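Local coordinates for protein putative hydrolase (Shewanella frigidimarina, PDB 3LHO) that probably acts as an iron(II)-dependent dioxygenase that converts 2-oxoadipate to 2-hydroxyglutarate by oxidative decarboxylation, at residues A12-Y17 / P22-I27; I18-S23 / G160-H165. One frame throughout, in Å; residues are numbered along the deposited sequence.

Contact 1: A12-Y17 / P22-I27; sequences ALWQDY and PSAAKI
Trp-14 and Tyr-17 close on the methyl of Ala-24 where two consecutive helices, 6-20 and 22-32, meet at a sharp corner near the N-terminus of this glyoxalase-clan chain. Measured on 12-17 and 22-27, the axes run at 118° to each other and come no nearer than 10.0 Å, so large aromatic side chains from the first helix must span the gap to a small residue on the second. Both rings leave their backbone with CG anti to N (chi1 175° for Trp-14, 172° for Tyr-17), and about one turn apart they project in the same general direction. The tight part is Ala-24 against Tyr-17, both buried: Ala-24 CB points at helix 12-17 and lies 3.5 Å from Tyr-17 CE2, approaching that ring obliquely. The phenol oxygen OH is hydrogen-bonded to Phe-233 O, which holds the far end of the ring. Phe-166, from strand 165-169, meets the indole edge-to-face and also touches the Tyr-17 ring, placing the pair against the central sheet. Leading toward the looser side, Ala-24 CB is 3.9 Å from Trp-14 CH2. At Ala-25 the fit slackens: this residue and Trp-14 are both partly exposed, Trp-14 CZ2 is 4.3 Å from Ala-25 CA, and Ala-25 CB stands 5.2 Å from the same CZ2. The indole reaches the second helix with the outer end of its six-membered ring, and a backbone carbonyl lies at that edge, near the ring plane: Ala-24 O is 3.7 Å from Trp-14 CH2.

Contact 2: I18-S23 / G160-H165; sequences IKMTPS and GYRANH. With NI (nickel (II) ion), chain B.
Bends at chi3 in both Met-20, a selenomethionine (-71°), and Arg-162 (73°) let the two chains cross obliquely, with CG, SE and CE of the one following the other from guanidinium to CB. Met-20 CG sits over one face of the guanidinium, 3.4 Å above its plane and offset toward the rim. Farther along, SE is 3.7 Å from Arg-162 NE, and the terminal CE tucks in 3.6 Å from Arg-162 CB. That same CE covers Ala-163 O at 3.5 Å, a buried carbonyl with no polar partner in the model. Lys-19 CB adds a looser touch at the guanidinium edge, 4.0 Å from NH2. Arg-162 NE is salt-bridged to Asp-16 OD2 on helix 6-20, so an alanine here would probably leave that carboxylate without its mate and strip the cover from Met-20 CG and SE. From this loop the chain enters strand 165-169 of the sheet and delivers the first strand residue, His-165, to the metal. Its NE2 binds nickel at 2.1 Å, with His-41, Glu-235 and three waters completing a two-histidine, one-carboxylate site, as in many non-haem iron(II) oxygenases; nickel is the ion seen, iron(II) the family cofactor. Turning of the imidazole is restrained from its other nitrogen: ND1 donates to Asn-164 OD1 at 2.8 Å (162°), in the ring plane and on a lone pair of the amide oxygen.

Overall arrangement
Contacts 1 and 2 lie with their centres about 7 Å apart and share Pro-22 and Ser-23, since 18-23 bridges the two helices that meet in contact 1. Helix 6-20 presses on the 160-165 segment at several points. The Asp-16 to Arg-162 bridge, OD2 to NE 2.9 Å, joins the two contacts; Leu-13 CG packs 3.8 Å from Ala-163 CB; and Tyr-17 CE1 comes within 3.5 Å of CA of the ligand His-165. The nearest atom of the Tyr-17 side chain, the hydroxyl OH, is about 9 Å from the nickel ion. Helix 6-20 thus lines the loop that leads into the metal-bearing strand, and coordinates the ion with none of its residues.

Contact 1: A12-Y17 / P22-I27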
loop_
_atom_site.group_PDB
_atom_site.type_symbol
_atom_site.label_atom_id
_atom_site.label_comp_id
_atom_site.label_asym_id
_atom_site.label_seq_id
_atom_site.Cartn_x
_atom_site.Cartn_y
_atom_site.Cartn_z
ATOM N N ALA A 12 9.535 -4.162 10.201
ATOM C CA ALA A 12 8.350 -4.585 10.925
ATOM C C ALA A 12 7.117 -4.557 10.019
ATOM O O ALA A 12 6.261 -5.477 10.056
ATOM C CB ALA A 12 8.157 -3.705 12.187
ATOM N N LEU A 13 7.039 -3.550 9.154
ATOM C CA LEU A 13 5.949 -3.474 8.215
ATOM C C LEU A 13 5.970 -4.637 7.218
ATOM O O LEU A 13 4.926 -5.198 6.870
ATOM C CB LEU A 13 5.978 -2.131 7.452
ATOM C CG LEU A 13 4.754 -1.704 6.658
ATOM C CD1 LEU A 13 3.555 -1.245 7.553
ATOM C CD2 LEU A 13 5.123 -0.578 5.669
ATOM N N TRP A 14 7.151 -4.948 6.719
ATOM C CA TRP A 14 7.345 -6.075 5.803
ATOM C C TRP A 14 7.028 -7.412 6.455
ATOM O O TRP A 14 6.361 -8.249 5.856
ATOM C CB TRP A 14 8.778 -6.053 5.284
ATOM C CG TRP A 14 9.171 -7.235 4.415
ATOM C CD1 TRP A 14 9.891 -8.335 4.807
ATOM C CD2 TRP A 14 8.880 -7.413 3.022
ATOM N NE1 TRP A 14 10.052 -9.200 3.735
ATOM C CE2 TRP A 14 9.438 -8.661 2.629
ATOM C CE3 TRP A 14 8.203 -6.650 2.069
ATOM C CZ2 TRP A 14 9.355 -9.145 1.320
ATOM C CZ3 TRP A 14 8.118 -7.136 0.769
ATOM C CH2 TRP A 14 8.686 -8.371 0.405
ATOM N N GLN A 15 7.477 -7.617 7.681
ATOM C CA GLN A 15 7.162 -8.899 8.373
ATOM C C GLN A 15 5.646 -9.130 8.482
ATOM O O GLN A 15 5.154 -10.248 8.283
ATOM C CB GLN A 15 7.811 -9.017 9.770
ATOM C CG GLN A 15 9.340 -9.345 9.728
ATOM C CD GLN A 15 9.702 -10.557 8.810
ATOM O OE1 GLN A 15 8.969 -11.556 8.751
ATOM N NE2 GLN A 15 10.829 -10.458 8.103
ATOM N N ASP A 16 4.920 -8.058 8.763
ATOM C CA ASP A 16 3.477 -8.101 8.825
ATOM C C ASP A 16 2.825 -8.320 7.468
ATOM O O ASP A 16 1.912 -9.146 7.347
ATOM C CB ASP A 16 2.913 -6.863 9.501
ATOM C CG ASP A 16 1.428 -6.877 9.490
ATOM O OD1 ASP A 16 0.838 -7.615 10.259
ATOM O OD2 ASP A 16 0.812 -6.231 8.622
ATOM N N TYR A 17 3.296 -7.578 6.468
ATOM C CA TYR A 17 2.820 -7.684 5.099
ATOM C C TYR A 17 2.940 -9.063 4.462
ATOM O O TYR A 17 2.006 -9.502 3.766
ATOM C CB TYR A 17 3.616 -6.678 4.270
ATOM C CG TYR A 17 3.445 -6.695 2.743
ATOM C CD1 TYR A 17 2.263 -6.247 2.152
ATOM C CD2 TYR A 17 4.507 -7.049 1.927
ATOM C CE1 TYR A 17 2.110 -6.195 0.760
ATOM C CE2 TYR A 17 4.393 -7.002 0.518
ATOM C CZ TYR A 17 3.197 -6.591 -0.059
ATOM O OH TYR A 17 3.114 -6.508 -1.427
ATOM N N PRO A 22 2.310 -14.007 0.989
ATOM C CA PRO A 22 3.412 -14.959 0.846
ATOM C C PRO A 22 4.140 -14.862 -0.483
ATOM O O PRO A 22 5.349 -15.097 -0.523
ATOM C CB PRO A 22 2.739 -16.333 0.992
ATOM C CG PRO A 22 1.299 -16.101 0.837
ATOM C CD PRO A 22 1.042 -14.699 1.316
ATOM N N SER A 23 3.426 -14.468 -1.535
ATOM C CA SER A 23 4.049 -14.263 -2.833
ATOM C C SER A 23 5.204 -13.238 -2.786
ATOM O O SER A 23 6.220 -13.417 -3.446
ATOM C CB SER A 23 3.019 -13.802 -3.857
ATOM O OG SER A 23 2.066 -14.822 -4.096
ATOM N N ALA A 24 5.017 -12.181 -2.008
ATOM C CA ALA A 24 6.026 -11.178 -1.830
ATOM C C ALA A 24 7.259 -11.800 -1.176
ATOM O O ALA A 24 8.390 -11.531 -1.576
ATOM C CB ALA A 24 5.465 -9.956 -0.994
ATOM N N ALA A 25 7.061 -12.655 -0.191
ATOM C CA ALA A 25 8.252 -13.245 0.443
ATOM C C ALA A 25 9.029 -14.061 -0.604
ATOM O O ALA A 25 10.273 -13.979 -0.703
ATOM C CB ALA A 25 7.889 -14.101 1.690
ATOM N N LYS A 26 8.303 -14.792 -1.435
ATOM C CA LYS A 26 8.956 -15.669 -2.424
ATOM C C LYS A 26 9.643 -14.863 -3.536
ATOM O O LYS A 26 10.777 -15.156 -3.899
ATOM C CB LYS A 26 7.960 -16.667 -3.025
ATOM C CG LYS A 26 7.401 -17.650 -2.014
ATOM C CD LYS A 26 6.455 -18.631 -2.697
ATOM C CE LYS A 26 5.809 -19.613 -1.735
ATOM N NZ LYS A 26 4.722 -20.399 -2.404
ATOM N N ILE A 27 8.948 -13.870 -4.078
ATOM C CA ILE A 27 9.511 -13.048 -5.150
ATOM C C ILE A 27 10.718 -12.226 -4.625
ATOM O O ILE A 27 11.698 -12.074 -5.335
ATOM C CB ILE A 27 8.431 -12.187 -5.815
ATOM C CG1 ILE A 27 7.418 -13.119 -6.508
ATOM C CG2 ILE A 27 9.062 -11.159 -6.808
ATOM C CD1 ILE A 27 6.130 -12.466 -6.947
#

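Contact 2: I18-S23 / G160-H165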
loop_
_atom_site.group_PDB
_atom_site.type_symbol
_atom_site.label_atom_id
_atom_site.label_comp_id
_atom_site.label_asym_id
_atom_site.label_seq_id
_atom_site.Cartn_x
_atom_site.Cartn_y
_atom_site.Cartn_z
ATOM N N ILE A 18 4.083 -9.724 4.665
ATOM C CA ILE A 18 4.307 -11.049 4.062
ATOM C C ILE A 18 3.413 -12.134 4.671
ATOM O O ILE A 18 3.162 -13.142 4.030
ATOM C CB ILE A 18 5.816 -11.521 4.057
ATOM C CG1 ILE A 18 6.380 -11.682 5.473
ATOM C CG2 ILE A 18 6.690 -10.603 3.197
ATOM C CD1 ILE A 18 7.824 -12.296 5.494
ATOM N N LYS A 19 2.898 -11.916 5.879
ATOM C CA LYS A 19 1.906 -12.793 6.436
ATOM C C LYS A 19 0.646 -12.818 5.593
ATOM O O LYS A 19 0.033 -13.862 5.475
ATOM C CB LYS A 19 1.550 -12.424 7.879
ATOM C CG LYS A 19 2.693 -12.529 8.849
ATOM C CD LYS A 19 2.260 -12.002 10.227
ATOM C CE LYS A 19 3.405 -11.977 11.198
ATOM N NZ LYS A 19 2.940 -11.364 12.475
HETATM N N MSE A 20 0.246 -11.668 5.045
HETATM C CA MSE A 20 -0.886 -11.562 4.147
HETATM C C MSE A 20 -0.476 -11.942 2.740
HETATM O O MSE A 20 -1.327 -12.367 1.971
HETATM C CB MSE A 20 -1.384 -10.111 4.026
HETATM C CG MSE A 20 -2.149 -9.633 5.211
HETATM SE SE MSE A 20 -2.742 -7.883 4.874
HETATM C CE MSE A 20 -1.060 -6.942 4.965
ATOM N N THR A 21 0.809 -11.770 2.422
ATOM C CA THR A 21 1.283 -11.759 1.027
ATOM C C THR A 21 2.519 -12.687 0.852
ATOM O O THR A 21 3.642 -12.219 0.583
ATOM C CB THR A 21 1.640 -10.312 0.600
ATOM O OG1 THR A 21 0.697 -9.406 1.192
ATOM C CG2 THR A 21 1.608 -10.151 -0.919
ATOM N N PRO A 22 2.310 -14.007 0.989
ATOM C CA PRO A 22 3.412 -14.959 0.846
ATOM C C PRO A 22 4.140 -14.862 -0.483
ATOM O O PRO A 22 5.349 -15.097 -0.523
ATOM C CB PRO A 22 2.739 -16.333 0.992
ATOM C CG PRO A 22 1.299 -16.101 0.837
ATOM C CD PRO A 22 1.042 -14.699 1.316
ATOM N N SER A 23 3.426 -14.468 -1.535
ATOM C CA SER A 23 4.049 -14.263 -2.833
ATOM C C SER A 23 5.204 -13.238 -2.786
ATOM O O SER A 23 6.220 -13.417 -3.446
ATOM C CB SER A 23 3.019 -13.802 -3.857
ATOM O OG SER A 23 2.066 -14.822 -4.096
ATOM N N GLY A 160 -7.639 -3.645 8.172
ATOM C CA GLY A 160 -7.176 -2.597 9.059
ATOM C C GLY A 160 -5.881 -1.924 8.617
ATOM O O GLY A 160 -5.667 -1.641 7.422
ATOM N N TYR A 161 -5.053 -1.606 9.603
ATOM C CA TYR A 161 -3.851 -0.811 9.407
ATOM C C TYR A 161 -2.663 -1.718 9.194
ATOM O O TYR A 161 -2.079 -2.233 10.146
ATOM C CB TYR A 161 -3.652 0.198 10.564
ATOM C CG TYR A 161 -4.694 1.272 10.443
ATOM C CD1 TYR A 161 -4.629 2.183 9.424
ATOM C CD2 TYR A 161 -5.837 1.274 11.248
ATOM C CE1 TYR A 161 -5.580 3.120 9.258
ATOM C CE2 TYR A 161 -6.856 2.218 11.033
ATOM C CZ TYR A 161 -6.700 3.129 10.072
ATOM O OH TYR A 161 -7.712 4.040 9.853
ATOM N N ARG A 162 -2.347 -1.946 7.934
ATOM C CA ARG A 162 -1.272 -2.844 7.492
ATOM C C ARG A 162 -0.858 -2.354 6.104
ATOM O O ARG A 162 -1.618 -1.623 5.449
ATOM C CB ARG A 162 -1.719 -4.324 7.409
ATOM C CG ARG A 162 -2.470 -4.847 8.579
ATOM C CD ARG A 162 -2.968 -6.257 8.388
ATOM N NE ARG A 162 -1.893 -7.246 8.456
ATOM C CZ ARG A 162 -2.067 -8.568 8.526
ATOM N NH1 ARG A 162 -3.276 -9.108 8.571
ATOM N NH2 ARG A 162 -1.003 -9.369 8.530
ATOM N N ALA A 163 0.344 -2.676 5.641
ATOM C CA ALA A 163 0.745 -2.174 4.268
ATOM C C ALA A 163 -0.207 -2.733 3.243
ATOM O O ALA A 163 -0.543 -3.912 3.285
ATOM C CB ALA A 163 2.205 -2.572 3.914
ATOM N N ASN A 164 -0.680 -1.887 2.321
ATOM C CA ASN A 164 -1.464 -2.374 1.208
ATOM C C ASN A 164 -0.574 -3.032 0.166
ATOM O O ASN A 164 -0.940 -4.061 -0.389
ATOM C CB ASN A 164 -2.269 -1.254 0.552
ATOM C CG ASN A 164 -3.066 -1.730 -0.699
ATOM O OD1 ASN A 164 -2.612 -1.563 -1.820
ATOM N ND2 ASN A 164 -4.239 -2.338 -0.490
ATOM N N HIS A 165 0.592 -2.435 -0.090
ATOM C CA HIS A 165 1.630 -3.109 -0.914
ATOM C C HIS A 165 3.005 -2.506 -0.727
ATOM O O HIS A 165 3.137 -1.354 -0.293
ATOM C CB HIS A 165 1.251 -3.151 -2.415
ATOM C CG HIS A 165 1.064 -1.813 -3.058
ATOM N ND1 HIS A 165 -0.151 -1.163 -3.103
ATOM C CD2 HIS A 165 1.918 -1.055 -3.791
ATOM C CE1 HIS A 165 -0.027 -0.035 -3.773
ATOM N NE2 HIS A 165 1.230 0.068 -4.194
HETATM NI NI NI B . 1.794 1.414 -5.739
HETATM O O HOH W 1 -0.265 1.139 -6.973
HETATM O O HOH W 2 1.757 2.743 -7.281
HETATM O O HOH W 3 0.601 3.263 -5.089
#